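Local coordinates for resiniferatoxin-binding, phosphotriesterase-related protein (Rhodobacter sphaeroides 2.4.1, PDB 3K2G) that binds two zinc ions in a TIM barrel of the phosphotriesterase family and probably hydrolyses phosphoester substrates, at residues M17-G21 with L118-S122; L87-E91 with L311-G315; R197-R201 with E227-L231. All coordinates share one frame; numbering follows the deposited sequence.

Contact 1 of 3, residues M17-G21 with L118-S122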
# COMPACT_ATOMS: atom_id res chain seq x y z
N MSE B 17 -24.55 -35.99 -4.02
CA MSE B 17 -25.53 -36.30 -5.06
C MSE B 17 -25.17 -35.78 -6.44
O MSE B 17 -25.19 -34.58 -6.68
CB MSE B 17 -26.89 -35.74 -4.67
CG MSE B 17 -28.00 -36.10 -5.65
SE MSE B 17 -28.42 -38.01 -5.75
CE MSE B 17 -29.51 -38.11 -4.12
N THR B 18 -24.86 -36.70 -7.36
CA THR B 18 -24.54 -36.32 -8.73
C THR B 18 -25.77 -36.65 -9.58
O THR B 18 -26.70 -37.31 -9.10
CB THR B 18 -23.35 -37.10 -9.30
OG1 THR B 18 -23.73 -38.46 -9.53
CG2 THR B 18 -22.18 -37.07 -8.34
N VAL B 19 -25.77 -36.21 -10.84
CA VAL B 19 -26.89 -36.48 -11.73
C VAL B 19 -27.10 -37.97 -11.97
O VAL B 19 -28.14 -38.38 -12.47
CB VAL B 19 -26.68 -35.81 -13.10
CG1 VAL B 19 -26.67 -34.30 -12.93
CG2 VAL B 19 -25.39 -36.30 -13.72
N ASP B 20 -26.09 -38.77 -11.63
CA ASP B 20 -26.19 -40.21 -11.81
C ASP B 20 -26.35 -40.91 -10.46
O ASP B 20 -26.17 -42.12 -10.36
CB ASP B 20 -24.96 -40.75 -12.53
CG ASP B 20 -24.77 -40.13 -13.90
OD1 ASP B 20 -25.74 -40.10 -14.69
OD2 ASP B 20 -23.64 -39.68 -14.19
N GLY B 21 -26.68 -40.14 -9.43
CA GLY B 21 -26.86 -40.74 -8.12
C GLY B 21 -25.78 -40.38 -7.12
O GLY B 21 -24.87 -39.62 -7.42
N LEU B 118 -26.89 -32.93 -18.96
CA LEU B 118 -25.83 -33.21 -18.00
C LEU B 118 -25.50 -34.70 -17.93
O LEU B 118 -24.33 -35.08 -17.89
CB LEU B 118 -26.23 -32.71 -16.60
CG LEU B 118 -26.38 -31.19 -16.40
CD1 LEU B 118 -26.54 -30.88 -14.92
CD2 LEU B 118 -25.16 -30.47 -16.96
N ARG B 119 -26.53 -35.54 -17.93
CA ARG B 119 -26.31 -36.98 -17.87
C ARG B 119 -25.60 -37.51 -19.11
O ARG B 119 -24.75 -38.40 -19.02
CB ARG B 119 -27.65 -37.70 -17.67
CG ARG B 119 -28.13 -37.70 -16.22
CD ARG B 119 -29.51 -38.30 -16.06
NE ARG B 119 -29.80 -38.59 -14.65
CZ ARG B 119 -30.95 -39.07 -14.20
NH1 ARG B 119 -31.95 -39.31 -15.03
NH2 ARG B 119 -31.10 -39.33 -12.90
N ARG B 120 -25.92 -36.95 -20.27
CA ARG B 120 -25.26 -37.39 -21.49
C ARG B 120 -23.79 -36.98 -21.40
O ARG B 120 -22.90 -37.73 -21.79
CB ARG B 120 -25.91 -36.77 -22.72
CG ARG B 120 -25.19 -37.10 -24.02
CD ARG B 120 -25.82 -36.41 -25.22
NE ARG B 120 -24.89 -36.40 -26.35
CZ ARG B 120 -25.10 -35.73 -27.48
NH1 ARG B 120 -26.20 -35.01 -27.64
NH2 ARG B 120 -24.19 -35.76 -28.44
N ILE B 121 -23.55 -35.79 -20.88
CA ILE B 121 -22.18 -35.30 -20.74
C ILE B 121 -21.39 -36.17 -19.77
O ILE B 121 -20.26 -36.57 -20.07
CB ILE B 121 -22.16 -33.83 -20.26
CG1 ILE B 121 -22.86 -32.95 -21.29
CG2 ILE B 121 -20.73 -33.38 -20.04
CD1 ILE B 121 -22.98 -31.50 -20.90
N SER B 122 -21.97 -36.46 -18.62
CA SER B 122 -21.29 -37.29 -17.63
C SER B 122 -21.08 -38.69 -18.20
O SER B 122 -20.03 -39.30 -17.99
CB SER B 122 -22.10 -37.38 -16.34
OG SER B 122 -23.31 -38.09 -16.53
O HOH W 1 -25.25 -40.39 -17.28
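Val19, on the turn joining strands 15-18 and 21-24, sets its two methyls against Leu118, Arg119 and Ser122 of helix 115-125. That turn is a type I beta turn from Thr18 to Gly21, and Thr18 OG1 steadies it from within as the acceptor of an ST turn with Asp20 N. Val19 CG1 lies 4.0 Å from Leu118 CD1, the two side chains crossing at about a right angle, while CG2 faces the Ser122 hydroxyl and the CG of Arg119. The carbonyl of Val19 is gripped side-on by Arg119, whose CG stands anti to the carbonyl carbon (chi1 -80°) and whose chain, extended from CG to NE, takes the guanidinium across to the turn. Arg119 NE gives a bond of 2.7 Å to Val19 O, bent little from straight at 162°, and Arg119 NH2 adds a second of 3.1 Å; the oxygen sits almost exactly in the guanidinium plane. Next along the turn, Asp20 OD2 lies 2.8 Å from Ser122 OG, whose proton could instead serve Arg119 O. A water donates both to Asp20 OD1, at 2.7 Å, and to Arg119 O. Arg119 NH1 has a further carboxylate partner in Asp169, and strand 128-131 packs against Val19 and Leu118. Polar bonds thus tie the hairpin's turn to one helical turn beside a small apolar patch, and the Asp20 carboxylate probably attracts Arg119 without a direct bond.

Contact 2 of 3, residues L87-E91 with L311-G315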
# COMPACT_ATOMS: atom_id res chain seq x y z
N LEU B 87 -19.77 -30.31 -28.38
CA LEU B 87 -18.60 -29.49 -28.10
C LEU B 87 -18.33 -29.49 -26.60
O LEU B 87 -17.18 -29.57 -26.15
CB LEU B 87 -18.82 -28.05 -28.59
CG LEU B 87 -17.68 -27.05 -28.32
CD1 LEU B 87 -16.39 -27.56 -28.93
CD2 LEU B 87 -18.04 -25.69 -28.88
N ALA B 88 -19.41 -29.40 -25.82
CA ALA B 88 -19.30 -29.42 -24.36
C ALA B 88 -18.58 -30.70 -23.96
O ALA B 88 -17.65 -30.68 -23.16
CB ALA B 88 -20.69 -29.37 -23.74
N ILE B 89 -19.01 -31.82 -24.54
CA ILE B 89 -18.41 -33.11 -24.24
C ILE B 89 -16.92 -33.13 -24.59
O ILE B 89 -16.11 -33.64 -23.82
CB ILE B 89 -19.13 -34.25 -25.00
CG1 ILE B 89 -20.51 -34.48 -24.37
CG2 ILE B 89 -18.29 -35.53 -24.95
CD1 ILE B 89 -21.41 -35.38 -25.19
N ALA B 90 -16.56 -32.58 -25.74
CA ALA B 90 -15.15 -32.56 -26.14
C ALA B 90 -14.34 -31.64 -25.23
O ALA B 90 -13.23 -31.98 -24.81
CB ALA B 90 -15.02 -32.10 -27.59
N GLU B 91 -14.92 -30.49 -24.91
CA GLU B 91 -14.25 -29.52 -24.05
C GLU B 91 -14.06 -30.07 -22.64
O GLU B 91 -13.04 -29.82 -22.00
CB GLU B 91 -15.05 -28.22 -24.01
CG GLU B 91 -15.04 -27.43 -25.32
CD GLU B 91 -13.75 -26.65 -25.54
OE1 GLU B 91 -13.14 -26.21 -24.55
OE2 GLU B 91 -13.35 -26.45 -26.71
N LEU B 311 -14.61 -21.23 -24.49
CA LEU B 311 -14.25 -22.60 -24.85
C LEU B 311 -13.03 -22.54 -25.77
O LEU B 311 -12.89 -21.59 -26.54
CB LEU B 311 -15.41 -23.27 -25.58
CG LEU B 311 -16.72 -23.40 -24.78
CD1 LEU B 311 -17.82 -23.93 -25.69
CD2 LEU B 311 -16.50 -24.32 -23.59
N THR B 312 -12.16 -23.54 -25.69
CA THR B 312 -10.95 -23.54 -26.51
C THR B 312 -11.29 -23.52 -28.00
O THR B 312 -10.58 -22.90 -28.81
CB THR B 312 -10.05 -24.76 -26.18
OG1 THR B 312 -10.65 -25.96 -26.68
CG2 THR B 312 -9.88 -24.88 -24.67
N ARG B 313 -12.38 -24.17 -28.36
CA ARG B 313 -12.83 -24.21 -29.75
C ARG B 313 -13.00 -22.80 -30.32
O ARG B 313 -12.84 -22.58 -31.52
CB ARG B 313 -14.16 -24.96 -29.84
CG ARG B 313 -15.11 -24.47 -30.92
CD ARG B 313 -14.79 -25.04 -32.28
NE ARG B 313 -15.75 -24.60 -33.29
CZ ARG B 313 -15.58 -23.55 -34.09
NH1 ARG B 313 -14.48 -22.82 -33.99
NH2 ARG B 313 -16.50 -23.25 -34.99
N TYR B 314 -13.32 -21.84 -29.46
CA TYR B 314 -13.51 -20.46 -29.91
C TYR B 314 -12.40 -19.52 -29.47
O TYR B 314 -12.60 -18.31 -29.40
CB TYR B 314 -14.85 -19.92 -29.41
CG TYR B 314 -16.03 -20.60 -30.05
CD1 TYR B 314 -16.32 -20.42 -31.40
CD2 TYR B 314 -16.85 -21.46 -29.31
CE1 TYR B 314 -17.40 -21.07 -32.00
CE2 TYR B 314 -17.92 -22.12 -29.90
CZ TYR B 314 -18.19 -21.92 -31.25
OH TYR B 314 -19.26 -22.56 -31.83
N GLY B 315 -11.22 -20.08 -29.20
CA GLY B 315 -10.09 -19.27 -28.80
C GLY B 315 -9.98 -19.01 -27.30
O GLY B 315 -9.09 -18.27 -26.86
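Glu91 and Leu87, one turn apart on helix 85-97, meet the loop around Thr312 in two different ways. The tight part is the Glu91 carboxylate, which receives three bonds from the start of the 3-10 segment 312-313. Thr312 N donates to Glu91 OE1 at 3.1 Å, arriving from above the carboxylate plane. Two donors reach the other oxygen on its syn side but tilted out of the carboxylate plane: Thr312 OG1 at 2.7 Å from Glu91 OE2, and Arg313 N at 3.0 Å from the same oxygen. A bend at chi2 (-78°) turns the Glu91 chain so that its carboxylate accepts from two successive backbone N-H groups and the Thr312 hydroxyl. The negative charge is probably stabilised by this polar grip. The Thr312 hydroxyl is also bonded to Gln94, one turn farther along the same helix. Nearer the helix backbone, the methylene Glu91 CG lies 3.8 Å from Leu311 CD2.

Leu87 supplies the apolar part. Leu87 CD2 touches Leu311 CD1 at 3.6 Å and also meets Tyr314 CE2. The other methyl, Leu87 CD1, lies 3.5 Å from Arg313 CB. The looser, solvent side belongs to Arg313: its CB approaches the helix, but the chain bends at chi2 (82°) and carries the guanidinium away, with one face over Tyr314 CE1, while its CG lies over the centre of the tyrosine ring. A second subunit comes close here: its Ile63 packs on Arg313, and Arg70 of that subunit hydrogen-bonds to Gly315 O. The contact joins helix 85-97 to the long loop between strand 299-301 and helix 321-332, with helix 115-125 lying against Ile89 of the first helix.

Contact 3 of 3, residues R197-R201 with E227-L231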
# COMPACT_ATOMS: atom_id res chain seq x y z
N ARG B 197 -33.59 -21.43 3.48
CA ARG B 197 -34.50 -22.31 4.20
C ARG B 197 -34.36 -23.71 3.64
O ARG B 197 -34.46 -24.70 4.36
CB ARG B 197 -35.94 -21.80 4.09
CG ARG B 197 -36.13 -20.47 4.81
CD ARG B 197 -37.55 -19.92 4.71
NE ARG B 197 -37.61 -18.55 5.21
CZ ARG B 197 -38.67 -17.76 5.10
NH1 ARG B 197 -39.77 -18.20 4.52
NH2 ARG B 197 -38.62 -16.51 5.57
N ALA B 198 -34.11 -23.80 2.33
CA ALA B 198 -33.94 -25.10 1.70
C ALA B 198 -32.62 -25.69 2.17
O ALA B 198 -32.48 -26.91 2.25
CB ALA B 198 -33.94 -24.95 0.17
N GLN B 199 -31.66 -24.83 2.48
CA GLN B 199 -30.36 -25.31 2.95
C GLN B 199 -30.56 -26.00 4.30
O GLN B 199 -29.99 -27.06 4.56
CB GLN B 199 -29.38 -24.14 3.07
CG GLN B 199 -27.91 -24.54 3.15
CD GLN B 199 -27.53 -25.21 4.46
OE1 GLN B 199 -27.86 -24.71 5.54
NE2 GLN B 199 -26.84 -26.35 4.37
N VAL B 200 -31.37 -25.39 5.16
CA VAL B 200 -31.64 -25.96 6.48
C VAL B 200 -32.41 -27.27 6.35
O VAL B 200 -32.08 -28.27 7.00
CB VAL B 200 -32.46 -24.98 7.36
CG1 VAL B 200 -32.80 -25.63 8.70
CG2 VAL B 200 -31.66 -23.70 7.59
N ARG B 201 -33.44 -27.27 5.51
CA ARG B 201 -34.26 -28.46 5.33
C ARG B 201 -33.58 -29.65 4.64
O ARG B 201 -33.73 -30.78 5.09
CB ARG B 201 -35.56 -28.09 4.60
CG ARG B 201 -36.42 -27.10 5.38
CD ARG B 201 -37.50 -26.45 4.52
NE ARG B 201 -38.46 -27.41 3.96
CZ ARG B 201 -39.42 -27.08 3.11
NH1 ARG B 201 -39.55 -25.83 2.70
NH2 ARG B 201 -40.25 -28.01 2.65
N GLU B 227 -31.57 -16.88 8.61
CA GLU B 227 -32.54 -17.86 8.14
C GLU B 227 -32.15 -19.22 8.71
O GLU B 227 -32.78 -20.23 8.41
CB GLU B 227 -32.56 -17.93 6.61
CG GLU B 227 -33.35 -16.82 5.93
CD GLU B 227 -34.82 -16.78 6.33
OE1 GLU B 227 -35.35 -17.81 6.79
OE2 GLU B 227 -35.45 -15.72 6.17
N GLY B 228 -31.10 -19.23 9.53
CA GLY B 228 -30.65 -20.46 10.15
C GLY B 228 -29.79 -21.36 9.28
O GLY B 228 -29.52 -22.51 9.65
N ALA B 229 -29.35 -20.86 8.14
CA ALA B 229 -28.52 -21.67 7.25
C ALA B 229 -27.07 -21.75 7.74
O ALA B 229 -26.62 -20.92 8.53
CB ALA B 229 -28.57 -21.13 5.84
N ASP B 230 -26.36 -22.76 7.25
CA ASP B 230 -24.98 -23.05 7.63
C ASP B 230 -23.93 -22.28 6.81
O ASP B 230 -23.62 -22.66 5.68
CB ASP B 230 -24.74 -24.55 7.47
CG ASP B 230 -23.54 -25.04 8.25
OD1 ASP B 230 -22.66 -24.23 8.58
OD2 ASP B 230 -23.49 -26.26 8.52
N LEU B 231 -23.37 -21.21 7.37
CA LEU B 231 -22.37 -20.42 6.65
C LEU B 231 -21.17 -21.27 6.25
O LEU B 231 -20.53 -20.99 5.24
CB LEU B 231 -21.90 -19.25 7.51
CG LEU B 231 -22.96 -18.25 7.97
CD1 LEU B 231 -22.29 -17.09 8.70
CD2 LEU B 231 -23.75 -17.73 6.78
O HOH W 2 -25.93 -27.74 7.13
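The Arg197 guanidinium presents its edge to the carboxylate of Glu227, the two planes turned 50° apart. Glu227 OE1 lies near the guanidinium plane, 2.9 Å from Arg197 NE in a nearly straight bond (166°), yet seen from the carboxylate this donor comes from above its plane. The second arm of the salt bridge, Arg197 NH2 to Glu227 OE2, is weak at 3.3 Å. Glu227 OE2 also pairs with Arg193, one turn before Arg197 on helix 186-202, and Arg197 NH1 with Asp151, so the bridge is one link in a chain of surface charges.

The other flat group is the Gln199 amide, which stands 72° to the carboxylate plane of Asp230. Gln199 OE1 accepts from Asp230 N at 3.0 Å, the donor lying above the carbonyl plane, and its NE2 is held by Leu204 O. A water 3.2 Å from Gln199 NE2 links that nitrogen to Asp230 OD2. With CG anti to the backbone N and a bend at chi2, the amide is brought alongside the loop backbone; Ala229 CB lies 3.7 Å from Gln199 OE1. Asp230 OD1 turns instead to Arg232 N.

Between these polar ends, Val200 CG2 presses against the chain reversal, 3.2 Å from Gly228 O. Gly228 has a positive phi and closes helix 217-226 with a Schellman motif. These contacts together fasten the loop after helix 217-226 along helix 186-202 on its way into strand 234-236 of the parallel barrel sheet. Val224 of helix 217-226 backs Ala229, while helix 150-162 lies against Arg197 and Ala198.

Contact 1 is the buried one, contact 2 is partly buried, and contact 3 lies at the surface. Contacts 1 and 2 touch each other through the neighbouring helices 115-125 and 85-97, and each of these helices carries a different partner, a hairpin turn in one case and a loop at a subunit interface in the other. Contact 3 stands apart, on the opposite side of the chain's centre from contact 2. In contact 1 an arginine seizes a backbone carbonyl; in contact 2 a glutamate collects backbone N-H groups; in contact 3 a charge pair is accompanied by an amide that receives a backbone N-H.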